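Local coordinates for ferritin like protein (Caulobacter vibrioides, PDB 3HL1), which is of unknown function but belongs to the ferritin-like family of helical-bundle proteins, many of which bind metal ions, at residues 46-49 and 50-54; 115-118 and 119-123. One frame throughout, in Å; residues are numbered along the deposited sequence. Where two conformers were deposited one is given.

Contact 1. Residues 46-49 and 50-54; sequences LIQA and AVYQE
Ile47 O takes the backbone N of Val51 at 2.9 Å, the shortest of four successive i to i+4 hydrogen bonds that tie residues 46-49 to 50-53 within helix 42-67. The Leu46 O to Ala50 N bond is the longest of the four, at 3.3 Å. In the third bond Tyr52 N meets Gln48 O at 3.2 Å, and the same oxygen has a second neighbour: it stands 3.5 Å above the plane of the Tyr52 ring, offset toward the rim at the CG end. Farther out on that same face lies the aliphatic part of the Gln48 side chain. With CG anti to the backbone N (chi1 -175°) and the chain extended beyond it, Gln48 runs alongside Tyr52, both side chains pointing the same way. Its CG makes an off-centre CH-pi contact, 4.2 Å from the ring centroid, and comes within 3.8 Å of Tyr52 CZ. The amide is turned only 21° from the ring plane. One residue along, Ala49 O accepts the N-H of Gln53 and also lies 3.3 Å from Gln53 CG; the far end of that side chain goes elsewhere, its OE1 bonding to His233 NE2. Other sides of the helix turn inward: Ile47 packs on Val32 of helix 8-35, and Ala50 on Phe237 of helix 233-242. With Gln48 OE1 and Tyr52 OH 3.7 Å apart, the pairing of Gln48 and Tyr52 rests mainly on the CG methylene and the Gln48 backbone carbonyl packing against one ring face.

Contact 2. Residues 115-118 and 119-123; sequences VNTM and CLIEY
Ile121 folds back over Thr117 in the final turns of helix 112-121, a short helix of the ferritin-like fold. Its CB sits 3.7 Å from Thr117 O, the carbonyl that also accepts the N-H of Ile121 at 2.9 Å. Because CG1 is swung beside the backbone N (chi1 -74°), it heads back along the helix and comes closer to the same oxygen, 3.4 Å away. The tip, CD1, stays over that carbonyl and reaches Thr117 CG2 at 4.1 Å, the two side chains meeting at an oblique angle. On the Thr117 side, the methyl is the branch that touches; OG1 faces the other way, hydrogen-bonded to Thr113 O and to Ser104 N. Trp24 and Tyr29 of helix 8-35 pack against Ile121, so the pair belongs to a buried interface between helices. Next to it, Leu120 lays CG 3.5 Å from Asn116 O, which binds Leu120 N, while the Asn116 amide turns off to give its ND2 to Pro102 O. On another side of the helix, the thiol sulfur of Cys119 approaches Val115 CG1 at 4.5 Å. Glu122 N still reaches Met118 O, but its own backbone has left helical geometry, and Tyr123 N then bonds to Leu120 O, a shorter i to i+3 closure where the helix stops. Beside the last i to i+4 bond, Glu122 CG packs 3.5 Å from Met118 O before the chain bends at chi2 (-78°); beyond that bend OE2 is hydrogen-bonded to His233 ND1 and to Tyr29 OH.

Contact 1 comes first along the chain, on helix 42-67, and contact 2 follows on helix 112-121, the next helix in sequence; their centres are about 14 Å apart. Both pack against helices 8-35 and 233-242. They touch at two places: Ile47 CG1 packs 4.1 Å from Met118 CE (selenomethionine), and Glu54 OE2 lies 3.7 Å from Glu122 OE2. Around these two neighbouring carboxylates, His233 is hydrogen-bonded to Glu122, and an unidentified molecule, probably from the crystallisation liquor, is hydrogen-bonded to both glutamates. Acidic and histidine side chains gathered between helices recall the metal centres of ferritin relatives, although a metal role here remains an inference.

Contact 1. Residues 46-49 and 50-54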
ATOM      1  N   LEU A  46      -5.832  -9.436 -12.086  1.00 31.30           N
ATOM      2  CA  LEU A  46      -4.547  -9.450 -11.382  1.00 32.87           C
ATOM      3  C   LEU A  46      -4.407  -8.268 -10.441  1.00 33.49           C
ATOM      4  O   LEU A  46      -3.983  -8.429  -9.310  1.00 33.63           O
ATOM      5  CB  LEU A  46      -3.354  -9.465 -12.340  1.00 33.74           C
ATOM      6  CG  LEU A  46      -3.124 -10.743 -13.186  1.00 31.87           C
ATOM      7  CD1 LEU A  46      -1.859 -10.540 -14.087  1.00 39.20           C
ATOM      8  CD2 LEU A  46      -3.002 -11.986 -12.264  1.00 39.11           C
ATOM      9  N   ILE A  47      -4.755  -7.085 -10.928  1.00 32.68           N
ATOM     10  CA  ILE A  47      -4.646  -5.856 -10.131  1.00 32.98           C
ATOM     11  C   ILE A  47      -5.634  -5.780  -8.956  1.00 29.70           C
ATOM     12  O   ILE A  47      -5.289  -5.342  -7.845  1.00 31.26           O
ATOM     13  CB  ILE A  47      -4.739  -4.599 -11.027  1.00 34.82           C
ATOM     14  CG1 ILE A  47      -3.519  -4.554 -11.939  1.00 33.29           C
ATOM     15  CG2 ILE A  47      -4.783  -3.290 -10.168  1.00 30.78           C
ATOM     16  CD1 ILE A  47      -3.585  -3.462 -13.080  1.00 33.92           C
ATOM     17  N   GLN A  48      -6.869  -6.179  -9.216  1.00 28.72           N
ATOM     18  CA  GLN A  48      -7.886  -6.233  -8.204  1.00 28.71           C
ATOM     19  C   GLN A  48      -7.459  -7.078  -7.012  1.00 28.43           C
ATOM     20  O   GLN A  48      -7.557  -6.634  -5.871  1.00 29.91           O
ATOM     21  CB  GLN A  48      -9.163  -6.764  -8.824  1.00 32.13           C
ATOM     22  CG  GLN A  48     -10.329  -6.772  -7.908  1.00 34.91           C
ATOM     23  CD  GLN A  48     -11.535  -7.356  -8.604  1.00 46.39           C
ATOM     24  OE1 GLN A  48     -12.554  -6.709  -8.703  1.00 48.34           O
ATOM     25  NE2 GLN A  48     -11.382  -8.541  -9.167  1.00 48.12           N
ATOM     26  N   ALA A  49      -6.937  -8.269  -7.252  1.00 31.24           N
ATOM     27  CA  ALA A  49      -6.523  -9.140  -6.170  1.00 32.48           C
ATOM     28  C   ALA A  49      -5.379  -8.467  -5.393  1.00 33.54           C
ATOM     29  O   ALA A  49      -5.364  -8.484  -4.151  1.00 29.87           O
ATOM     30  CB  ALA A  49      -6.121 -10.547  -6.700  1.00 33.30           C
ATOM     31  N   ALA A  50      -4.467  -7.810  -6.119  1.00 35.18           N
ATOM     32  CA  ALA A  50      -3.340  -7.104  -5.500  1.00 31.69           C
ATOM     33  C   ALA A  50      -3.771  -5.963  -4.595  1.00 33.02           C
ATOM     34  O   ALA A  50      -3.220  -5.771  -3.507  1.00 31.48           O
ATOM     35  CB  ALA A  50      -2.339  -6.544  -6.582  1.00 27.58           C
ATOM     36  N   VAL A  51      -4.755  -5.205  -5.035  1.00 31.38           N
ATOM     37  CA  VAL A  51      -5.344  -4.086  -4.275  0.50 32.70           C
ATOM     38  C   VAL A  51      -5.898  -4.575  -2.937  1.00 33.06           C
ATOM     39  O   VAL A  51      -5.686  -3.994  -1.867  1.00 32.40           O
ATOM     40  CB  VAL A  51      -6.542  -3.436  -5.004  0.50 32.54           C
ATOM     41  CG1 VAL A  51      -7.380  -2.576  -4.008  0.50 28.52           C
ATOM     42  CG2 VAL A  51      -6.070  -2.603  -6.159  0.50 24.19           C
ATOM     43  N   TYR A  52      -6.636  -5.671  -3.000  1.00 30.71           N
ATOM     44  CA  TYR A  52      -7.209  -6.286  -1.823  1.00 35.09           C
ATOM     45  C   TYR A  52      -6.110  -6.741  -0.870  1.00 34.07           C
ATOM     46  O   TYR A  52      -6.253  -6.599   0.325  1.00 35.56           O
ATOM     47  CB  TYR A  52      -8.103  -7.487  -2.192  1.00 36.97           C
ATOM     48  CG  TYR A  52      -9.380  -7.128  -2.972  1.00 50.14           C
ATOM     49  CD1 TYR A  52      -9.849  -5.805  -3.065  1.00 59.02           C
ATOM     50  CD2 TYR A  52     -10.128  -8.121  -3.601  1.00 60.60           C
ATOM     51  CE1 TYR A  52     -11.012  -5.483  -3.774  1.00 56.55           C
ATOM     52  CE2 TYR A  52     -11.316  -7.816  -4.300  1.00 55.66           C
ATOM     53  CZ  TYR A  52     -11.747  -6.499  -4.372  1.00 55.97           C
ATOM     54  OH  TYR A  52     -12.903  -6.209  -5.064  1.00 59.18           O
ATOM     55  N   GLN A  53      -5.009  -7.269  -1.401  1.00 34.43           N
ATOM     56  CA  GLN A  53      -3.864  -7.622  -0.566  1.00 33.20           C
ATOM     57  C   GLN A  53      -3.200  -6.407   0.069  1.00 32.45           C
ATOM     58  O   GLN A  53      -2.752  -6.466   1.227  1.00 35.52           O
ATOM     59  CB  GLN A  53      -2.846  -8.436  -1.344  1.00 31.75           C
ATOM     60  CG  GLN A  53      -3.441  -9.758  -1.761  1.00 40.09           C
ATOM     61  CD  GLN A  53      -2.397 -10.739  -2.239  1.00 38.56           C
ATOM     62  OE1 GLN A  53      -1.366 -10.357  -2.806  1.00 42.25           O
ATOM     63  NE2 GLN A  53      -2.656 -12.007  -2.005  1.00 46.80           N
ATOM     64  N   GLU A  54      -3.146  -5.297  -0.648  1.00 31.74           N
ATOM     65  CA  GLU A  54      -2.574  -4.073  -0.038  1.00 28.72           C
ATOM     66  C   GLU A  54      -3.386  -3.631   1.156  1.00 32.32           C
ATOM     67  O   GLU A  54      -2.823  -3.208   2.146  1.00 31.47           O
ATOM     68  CB  GLU A  54      -2.464  -2.921  -1.057  1.00 29.22           C
ATOM     69  CG  GLU A  54      -1.464  -3.159  -2.144  1.00 36.80           C
ATOM     70  CD  GLU A  54      -0.032  -3.293  -1.585  1.00 42.19           C
ATOM     71  OE1 GLU A  54       0.547  -2.305  -1.124  1.00 58.28           O
ATOM     72  OE2 GLU A  54       0.506  -4.392  -1.597  1.00 41.28           O
TER

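Contact 2. Residues 115-118 and 119-123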
ATOM      1  N   VAL A 115       2.352   0.785 -15.204  1.00 30.20           N
ATOM      2  CA  VAL A 115       2.762  -0.601 -14.975  1.00 30.42           C
ATOM      3  C   VAL A 115       4.226  -0.668 -14.575  1.00 27.60           C
ATOM      4  O   VAL A 115       4.574  -1.367 -13.629  1.00 28.19           O
ATOM      5  CB  VAL A 115       2.452  -1.481 -16.192  1.00 30.48           C
ATOM      6  CG1 VAL A 115       3.127  -2.856 -16.013  1.00 30.29           C
ATOM      7  CG2 VAL A 115       0.905  -1.591 -16.260  1.00 29.69           C
ATOM      8  N   ASN A 116       5.085   0.136 -15.210  1.00 30.02           N
ATOM      9  CA  ASN A 116       6.482   0.218 -14.756  1.00 29.73           C
ATOM     10  C   ASN A 116       6.638   0.611 -13.270  1.00 27.10           C
ATOM     11  O   ASN A 116       7.445  -0.022 -12.527  1.00 28.48           O
ATOM     12  CB  ASN A 116       7.311   1.208 -15.609  1.00 30.33           C
ATOM     13  CG  ASN A 116       7.745   0.625 -16.932  1.00 30.86           C
ATOM     14  OD1 ASN A 116       7.830  -0.605 -17.099  1.00 33.46           O
ATOM     15  ND2 ASN A 116       7.999   1.505 -17.901  1.00 31.80           N
ATOM     16  N   THR A 117       5.908   1.650 -12.868  1.00 29.32           N
ATOM     17  CA  THR A 117       5.855   2.119 -11.473  1.00 28.20           C
ATOM     18  C   THR A 117       5.395   1.016 -10.509  1.00 29.33           C
ATOM     19  O   THR A 117       5.959   0.867  -9.445  1.00 29.20           O
ATOM     20  CB  THR A 117       4.966   3.347 -11.358  1.00 29.17           C
ATOM     21  OG1 THR A 117       5.360   4.302 -12.350  1.00 33.13           O
ATOM     22  CG2 THR A 117       5.063   3.971  -9.929  1.00 24.31           C
HETATM   23  N   MSE A 118       4.352   0.262 -10.895  1.00 29.38           N
HETATM   24  CA  MSE A 118       3.863  -0.888 -10.109  1.00 30.39           C
HETATM   25  C   MSE A 118       4.926  -1.980  -9.922  1.00 30.89           C
HETATM   26  O   MSE A 118       5.096  -2.494  -8.804  1.00 31.76           O
HETATM   27  CB  MSE A 118       2.571  -1.417 -10.722  1.00 26.70           C
HETATM   28  CG  MSE A 118       1.498  -0.387 -10.587  1.00 31.01           C
HETATM   29 SE   MSE A 118      -0.113  -0.885 -11.523  0.75 29.48          SE
HETATM   30  CE  MSE A 118      -0.698  -2.045 -10.431  1.00 32.23           C
ATOM     31  N   CYS A 119       5.722  -2.208 -10.968  1.00 30.52           N
ATOM     32  CA  CYS A 119       6.858  -3.146 -10.921  1.00 30.39           C
ATOM     33  C   CYS A 119       7.943  -2.635  -9.975  1.00 28.32           C
ATOM     34  O   CYS A 119       8.481  -3.388  -9.155  1.00 29.17           O
ATOM     35  CB  CYS A 119       7.459  -3.395 -12.308  1.00 28.00           C
ATOM     36  SG  CYS A 119       6.415  -4.374 -13.421  1.00 32.41           S
ATOM     37  N   LEU A 120       8.223  -1.347 -10.048  1.00 28.44           N
ATOM     38  CA  LEU A 120       9.182  -0.684  -9.156  1.00 27.34           C
ATOM     39  C   LEU A 120       8.766  -0.746  -7.688  1.00 29.42           C
ATOM     40  O   LEU A 120       9.576  -1.073  -6.821  1.00 28.07           O
ATOM     41  CB  LEU A 120       9.324   0.774  -9.583  1.00 27.70           C
ATOM     42  CG  LEU A 120      10.235   1.045 -10.768  1.00 26.55           C
ATOM     43  CD1 LEU A 120       9.992   2.437 -11.282  1.00 27.22           C
ATOM     44  CD2 LEU A 120      11.671   0.879 -10.333  1.00 26.09           C
ATOM     45  N   ILE A 121       7.516  -0.457  -7.411  1.00 33.21           N
ATOM     46  CA  ILE A 121       7.016  -0.477  -6.016  1.00 35.41           C
ATOM     47  C   ILE A 121       7.245  -1.840  -5.391  1.00 33.45           C
ATOM     48  O   ILE A 121       7.627  -1.923  -4.239  1.00 34.29           O
ATOM     49  CB  ILE A 121       5.527  -0.130  -5.950  1.00 36.90           C
ATOM     50  CG1 ILE A 121       5.304   1.351  -6.195  1.00 38.70           C
ATOM     51  CG2 ILE A 121       4.921  -0.478  -4.592  1.00 38.09           C
ATOM     52  CD1 ILE A 121       3.874   1.606  -6.752  1.00 39.92           C
ATOM     53  N   GLU A 122       6.959  -2.893  -6.145  1.00 33.31           N
ATOM     54  CA  GLU A 122       7.068  -4.245  -5.663  1.00 35.72           C
ATOM     55  C   GLU A 122       8.418  -4.908  -5.958  1.00 35.23           C
ATOM     56  O   GLU A 122       8.561  -6.120  -5.808  1.00 35.62           O
ATOM     57  CB  GLU A 122       5.945  -5.107  -6.280  1.00 35.85           C
ATOM     58  CG  GLU A 122       4.500  -4.565  -6.095  1.00 37.99           C
ATOM     59  CD  GLU A 122       3.905  -4.815  -4.701  1.00 36.03           C
ATOM     60  OE1 GLU A 122       4.615  -5.317  -3.769  1.00 38.81           O
ATOM     61  OE2 GLU A 122       2.700  -4.505  -4.532  1.00 43.83           O
ATOM     62  N   TYR A 123       9.394  -4.120  -6.369  1.00 33.14           N
ATOM     63  CA  TYR A 123      10.715  -4.621  -6.732  1.00 34.07           C
ATOM     64  C   TYR A 123      11.313  -5.434  -5.577  1.00 32.52           C
ATOM     65  O   TYR A 123      11.380  -4.922  -4.438  1.00 30.51           O
ATOM     66  CB  TYR A 123      11.647  -3.460  -7.044  1.00 33.61           C
ATOM     67  CG  TYR A 123      12.935  -3.858  -7.713  1.00 34.68           C
ATOM     68  CD1 TYR A 123      12.933  -4.475  -8.971  1.00 30.58           C
ATOM     69  CD2 TYR A 123      14.159  -3.562  -7.123  1.00 40.26           C
ATOM     70  CE1 TYR A 123      14.102  -4.800  -9.580  1.00 27.91           C
ATOM     71  CE2 TYR A 123      15.337  -3.888  -7.750  1.00 36.49           C
ATOM     72  CZ  TYR A 123      15.282  -4.519  -8.978  1.00 37.69           C
ATOM     73  OH  TYR A 123      16.433  -4.815  -9.642  1.00 34.89           O
TER